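Local coordinates for ankyrin repeat domain protein (Legionella pneumophila subsp. pneumophila, PDB 6MCA) that serves as the Legionella effector AnkH, which interacts with the host LARP7 component of the 7SK snRNP complex and combines ankyrin repeats with a cysteine protease-like fold, at residues E301-N306 and Q327-L332; A229-Y234 and A249-A254. All coordinates share one frame; numbering follows the deposited sequence.

Contact 1: residues E301-N306 and Q327-L332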
loop_
_atom_site.group_PDB
_atom_site.type_symbol
_atom_site.label_atom_id
_atom_site.label_comp_id
_atom_site.label_asym_id
_atom_site.label_seq_id
_atom_site.Cartn_x
_atom_site.Cartn_y
_atom_site.Cartn_z
ATOM N N GLU A 301 2.808 6.216 31.649
ATOM C CA GLU A 301 1.690 5.501 32.251
ATOM C C GLU A 301 0.382 5.731 31.503
ATOM O O GLU A 301 -0.567 4.965 31.692
ATOM C CB GLU A 301 1.530 5.919 33.715
ATOM C CG GLU A 301 1.191 7.394 33.911
ATOM C CD GLU A 301 2.422 8.281 33.990
ATOM O OE1 GLU A 301 3.540 7.783 33.743
ATOM O OE2 GLU A 301 2.270 9.481 34.303
ATOM N N ALA A 302 0.309 6.764 30.666
ATOM C CA ALA A 302 -0.886 7.042 29.880
ATOM C C ALA A 302 -0.926 6.272 28.566
ATOM O O ALA A 302 -1.959 6.291 27.888
ATOM C CB ALA A 302 -0.993 8.542 29.593
ATOM N N LEU A 303 0.167 5.605 28.194
ATOM C CA LEU A 303 0.239 4.833 26.953
ATOM C C LEU A 303 -0.285 3.427 27.238
ATOM O O LEU A 303 0.467 2.469 27.429
ATOM C CB LEU A 303 1.668 4.822 26.424
ATOM C CG LEU A 303 1.971 4.269 25.031
ATOM C CD1 LEU A 303 0.954 4.747 24.023
ATOM C CD2 LEU A 303 3.367 4.688 24.605
ATOM N N THR A 304 -1.609 3.310 27.262
ATOM C CA THR A 304 -2.300 2.108 27.712
ATOM C C THR A 304 -3.107 1.490 26.573
ATOM O O THR A 304 -3.071 1.946 25.427
ATOM C CB THR A 304 -3.221 2.420 28.893
ATOM O OG1 THR A 304 -4.197 3.390 28.493
ATOM C CG2 THR A 304 -2.425 2.964 30.062
ATOM N N ILE A 305 -3.843 0.429 26.920
ATOM C CA ILE A 305 -4.748 -0.210 25.967
ATOM C C ILE A 305 -5.800 0.781 25.492
ATOM O O ILE A 305 -6.097 0.876 24.295
ATOM C CB ILE A 305 -5.403 -1.451 26.600
ATOM C CG1 ILE A 305 -4.345 -2.494 26.933
ATOM C CG2 ILE A 305 -6.443 -2.043 25.662
ATOM C CD1 ILE A 305 -3.594 -2.943 25.731
ATOM N N ASN A 306 -6.387 1.526 26.431
ATOM C CA ASN A 306 -7.413 2.498 26.074
ATOM C C ASN A 306 -6.858 3.587 25.168
ATOM O O ASN A 306 -7.568 4.079 24.283
ATOM C CB ASN A 306 -8.016 3.104 27.340
ATOM C CG ASN A 306 -8.410 2.049 28.355
ATOM O OD1 ASN A 306 -7.562 1.500 29.059
ATOM N ND2 ASN A 306 -9.704 1.756 28.432
ATOM N N GLN A 327 -0.786 16.249 25.465
ATOM C CA GLN A 327 -1.103 16.469 26.871
ATOM C C GLN A 327 -1.195 15.151 27.631
ATOM O O GLN A 327 -0.732 15.055 28.774
ATOM C CB GLN A 327 -2.410 17.251 26.991
ATOM C CG GLN A 327 -3.006 17.262 28.386
ATOM C CD GLN A 327 -3.255 18.664 28.897
ATOM O OE1 GLN A 327 -2.899 19.647 28.245
ATOM N NE2 GLN A 327 -3.873 18.767 30.066
ATOM N N GLN A 328 -1.784 14.125 27.015
ATOM C CA GLN A 328 -1.964 12.853 27.710
ATOM C C GLN A 328 -0.627 12.167 27.966
ATOM O O GLN A 328 -0.371 11.681 29.073
ATOM C CB GLN A 328 -2.901 11.944 26.913
ATOM C CG GLN A 328 -4.340 12.437 26.862
ATOM C CD GLN A 328 -5.231 11.560 26.004
ATOM O OE1 GLN A 328 -4.893 10.415 25.700
ATOM N NE2 GLN A 328 -6.382 12.094 25.609
ATOM N N LEU A 329 0.241 12.120 26.956
ATOM C CA LEU A 329 1.535 11.468 27.093
ATOM C C LEU A 329 2.611 12.376 27.674
ATOM O O LEU A 329 3.698 11.887 28.001
ATOM C CB LEU A 329 2.010 10.934 25.735
ATOM C CG LEU A 329 1.050 10.023 24.969
ATOM C CD1 LEU A 329 1.677 9.571 23.658
ATOM C CD2 LEU A 329 0.650 8.825 25.816
ATOM N N GLY A 330 2.338 13.672 27.817
ATOM C CA GLY A 330 3.344 14.605 28.287
ATOM C C GLY A 330 4.520 14.687 27.337
ATOM O O GLY A 330 5.670 14.487 27.739
ATOM N N LEU A 331 4.237 14.978 26.070
ATOM C CA LEU A 331 5.245 14.934 25.015
ATOM C C LEU A 331 6.153 16.153 25.123
ATOM O O LEU A 331 5.749 17.270 24.785
ATOM C CB LEU A 331 4.575 14.865 23.647
ATOM C CG LEU A 331 3.818 13.568 23.367
ATOM C CD1 LEU A 331 3.324 13.533 21.928
ATOM C CD2 LEU A 331 4.698 12.364 23.670
ATOM N N LEU A 332 7.383 15.935 25.581
ATOM C CA LEU A 332 8.357 17.010 25.718
ATOM C C LEU A 332 9.182 17.116 24.443
ATOM O O LEU A 332 9.911 16.171 24.113
ATOM C CB LEU A 332 9.265 16.752 26.909
ATOM C CG LEU A 332 10.445 17.697 27.142
ATOM C CD1 LEU A 332 9.988 19.146 27.176
ATOM C CD2 LEU A 332 11.168 17.328 28.427
#

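Contact 2: residues A229-Y234 and A249-A254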
loop_
_atom_site.group_PDB
_atom_site.type_symbol
_atom_site.label_atom_id
_atom_site.label_comp_id
_atom_site.label_asym_id
_atom_site.label_seq_id
_atom_site.Cartn_x
_atom_site.Cartn_y
_atom_site.Cartn_z
ATOM N N ALA A 229 0.791 -3.746 10.507
ATOM C CA ALA A 229 -0.152 -4.449 9.646
ATOM C C ALA A 229 -1.223 -5.141 10.474
ATOM O O ALA A 229 -2.425 -4.948 10.247
ATOM C CB ALA A 229 0.589 -5.456 8.764
ATOM N N GLU A 230 -0.800 -5.908 11.484
ATOM C CA GLU A 230 -1.764 -6.573 12.352
ATOM C C GLU A 230 -2.724 -5.558 12.958
ATOM O O GLU A 230 -3.949 -5.688 12.829
ATOM C CB GLU A 230 -1.036 -7.356 13.445
ATOM C CG GLU A 230 -1.964 -8.105 14.390
ATOM C CD GLU A 230 -1.212 -8.886 15.452
ATOM O OE1 GLU A 230 0.036 -8.906 15.405
ATOM O OE2 GLU A 230 -1.870 -9.481 16.332
ATOM N N LEU A 231 -2.179 -4.499 13.566
ATOM C CA LEU A 231 -3.027 -3.505 14.213
ATOM C C LEU A 231 -3.966 -2.846 13.217
ATOM O O LEU A 231 -5.060 -2.408 13.593
ATOM C CB LEU A 231 -2.168 -2.452 14.912
ATOM C CG LEU A 231 -1.491 -2.890 16.211
ATOM C CD1 LEU A 231 -0.459 -1.864 16.647
ATOM C CD2 LEU A 231 -2.524 -3.119 17.305
ATOM N N LEU A 232 -3.573 -2.779 11.944
ATOM C CA LEU A 232 -4.460 -2.167 10.964
ATOM C C LEU A 232 -5.591 -3.112 10.585
ATOM O O LEU A 232 -6.727 -2.670 10.376
ATOM C CB LEU A 232 -3.665 -1.740 9.729
ATOM C CG LEU A 232 -2.787 -0.503 9.936
ATOM C CD1 LEU A 232 -2.029 -0.152 8.666
ATOM C CD2 LEU A 232 -3.625 0.676 10.410
ATOM N N GLN A 233 -5.307 -4.418 10.526
ATOM C CA GLN A 233 -6.336 -5.372 10.127
ATOM C C GLN A 233 -7.494 -5.373 11.117
ATOM O O GLN A 233 -8.663 -5.452 10.718
ATOM C CB GLN A 233 -5.731 -6.770 9.998
ATOM C CG GLN A 233 -6.519 -7.704 9.097
ATOM C CD GLN A 233 -5.628 -8.666 8.338
ATOM O OE1 GLN A 233 -5.708 -8.769 7.114
ATOM N NE2 GLN A 233 -4.771 -9.377 9.062
ATOM N N TYR A 234 -7.188 -5.252 12.411
ATOM C CA TYR A 234 -8.230 -5.201 13.430
ATOM C C TYR A 234 -9.173 -4.023 13.234
ATOM O O TYR A 234 -10.276 -4.032 13.789
ATOM C CB TYR A 234 -7.605 -5.132 14.825
ATOM C CG TYR A 234 -6.759 -6.332 15.189
ATOM C CD1 TYR A 234 -6.923 -7.549 14.538
ATOM C CD2 TYR A 234 -5.796 -6.248 16.185
ATOM C CE1 TYR A 234 -6.150 -8.645 14.868
ATOM C CE2 TYR A 234 -5.018 -7.340 16.522
ATOM C CZ TYR A 234 -5.200 -8.536 15.861
ATOM O OH TYR A 234 -4.428 -9.625 16.193
ATOM N N ALA A 249 -2.171 -5.561 24.168
ATOM C CA ALA A 249 -1.336 -5.516 25.364
ATOM C C ALA A 249 0.043 -6.097 25.093
ATOM O O ALA A 249 1.052 -5.582 25.593
ATOM C CB ALA A 249 -2.021 -6.260 26.510
ATOM N N ALA A 250 0.105 -7.173 24.308
ATOM C CA ALA A 250 1.397 -7.741 23.940
ATOM C C ALA A 250 2.220 -6.756 23.117
ATOM O O ALA A 250 3.418 -6.573 23.368
ATOM C CB ALA A 250 1.198 -9.049 23.174
ATOM N N LEU A 251 1.590 -6.102 22.137
ATOM C CA LEU A 251 2.319 -5.182 21.263
ATOM C C LEU A 251 2.717 -3.892 21.971
ATOM O O LEU A 251 3.694 -3.246 21.569
ATOM C CB LEU A 251 1.493 -4.855 20.024
ATOM C CG LEU A 251 1.011 -6.082 19.251
ATOM C CD1 LEU A 251 -0.248 -5.792 18.446
ATOM C CD2 LEU A 251 2.140 -6.562 18.359
ATOM N N LEU A 252 1.983 -3.493 23.014
ATOM C CA LEU A 252 2.401 -2.341 23.802
ATOM C C LEU A 252 3.719 -2.576 24.525
ATOM O O LEU A 252 4.329 -1.609 24.991
ATOM C CB LEU A 252 1.319 -1.969 24.814
ATOM C CG LEU A 252 0.261 -0.980 24.332
ATOM C CD1 LEU A 252 -0.714 -0.669 25.453
ATOM C CD2 LEU A 252 0.923 0.288 23.823
ATOM N N LYS A 253 4.165 -3.828 24.635
ATOM C CA LYS A 253 5.453 -4.149 25.230
ATOM C C LYS A 253 6.568 -4.270 24.199
ATOM O O LYS A 253 7.728 -4.453 24.583
ATOM C CB LYS A 253 5.353 -5.451 26.031
ATOM C CG LYS A 253 4.461 -5.354 27.257
ATOM C CD LYS A 253 4.208 -6.722 27.868
ATOM C CE LYS A 253 3.435 -6.606 29.171
ATOM N NZ LYS A 253 3.079 -7.939 29.731
ATOM N N ALA A 254 6.245 -4.184 22.911
ATOM C CA ALA A 254 7.262 -4.244 21.878
ATOM C C ALA A 254 8.166 -3.014 21.953
ATOM O O ALA A 254 7.730 -1.939 22.377
ATOM C CB ALA A 254 6.615 -4.334 20.498
#

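Contact 1: residues E301-N306 and Q327-L332
A302 and L329 are where the two backbones come nearest, with their CA atoms 5.8 Å apart. A short 3-10 segment ends at A302, and L303 is the centre of an inverse gamma turn. A weak backbone bond from T304 N to A302 O, 3.1 Å, spans that turn. In 327-332, helix 318-329 gives way to strand 331-337. G330 makes the change with a positive phi of 63°. No hydrogen bond joins the two segments. Methyl groups pack on side chains and on backbone atoms. A302 CB points at the other segment and sits 3.2 Å from Q328 O, a methyl against a carbonyl oxygen near the helix end. The contact lies on the crossing from strand 292-297 to strand 331-337, the outermost strand of a five-stranded antiparallel sheet. Two helices fill most of that crossing. Backbone hydrogen bonds pair L329 with R299 and G330 with T298 at the start of the return. L329 and A302 give about equal shares of the buried surface, and L303 a smaller one. L329 has CG anti to its carbonyl carbon (chi1 -53°), which brings CD2 to the start of the turn. L329 CD2 is 4.1 Å from A302 CB. L329 CD2 is also 4.2 Å from L303 CB. Against the backbone, L329 CD2 rests 4.0 Å from L303 N. W277 of strand 276-280 and F307 also pack on L329.

Contact 2: residues A229-Y234 and A249-A254
A helix-helix contact joins L231, near the C-terminal end of helix 215-233, to L251, near that of helix 242-251. The helices follow each other in the chain, and the contact is buried. The backbones stay well apart, with L231 CA and L251 CA 9.0 Å from each other. The two leucines bridge the distance tip to tip. L231 CD2 meets L251 CD1 at 3.7 Å. L231 CG lies 3.9 Å from L251 CD1. Both side chains have CG anti to the carbonyl carbon (chi1 -74° for L231, -54° for L251), which helps turn the branched end of each toward the other helix. I248 and L312 also pack on L231. A type I beta turn runs from L251 to A254, with A254 N bonded to L251 O at 3.0 Å. E230 adds a polar border. Its extended chain brings E230 OE1 to 4.3 Å from L251 CD2, while OE2 makes a salt bridge with R247 NE. The carboxylate is therefore held by the second helix as well as lying beside its leucine. Y234 lies one turn on from E230, and its ring stacks edge-to-face with H244. The Y234 OH gives a weak hydrogen bond to E230 OE2 at 2.6 Å.

In the fold
The two contacts lie on the same side of the chain's centre, with their own centres about 17 Å apart. Contact 2 is buried and joins two helices. Contact 1 is only partly buried, lies farther from the chain's centre, and joins a turn to a helix-strand junction at the sheet edge. Neither has a hydrogen bond across its segments. In contact 2 leucine meets leucine beside a carboxylate, while contact 1 rests partly on backbone atoms. They also touch each other. I305 CD1 packs 3.4 Å from A249 N, and L252 CD1 lies 3.4 Å from T304 C. Helix 305-312 links them further, with F307 on contact 1 and L312 on contact 2.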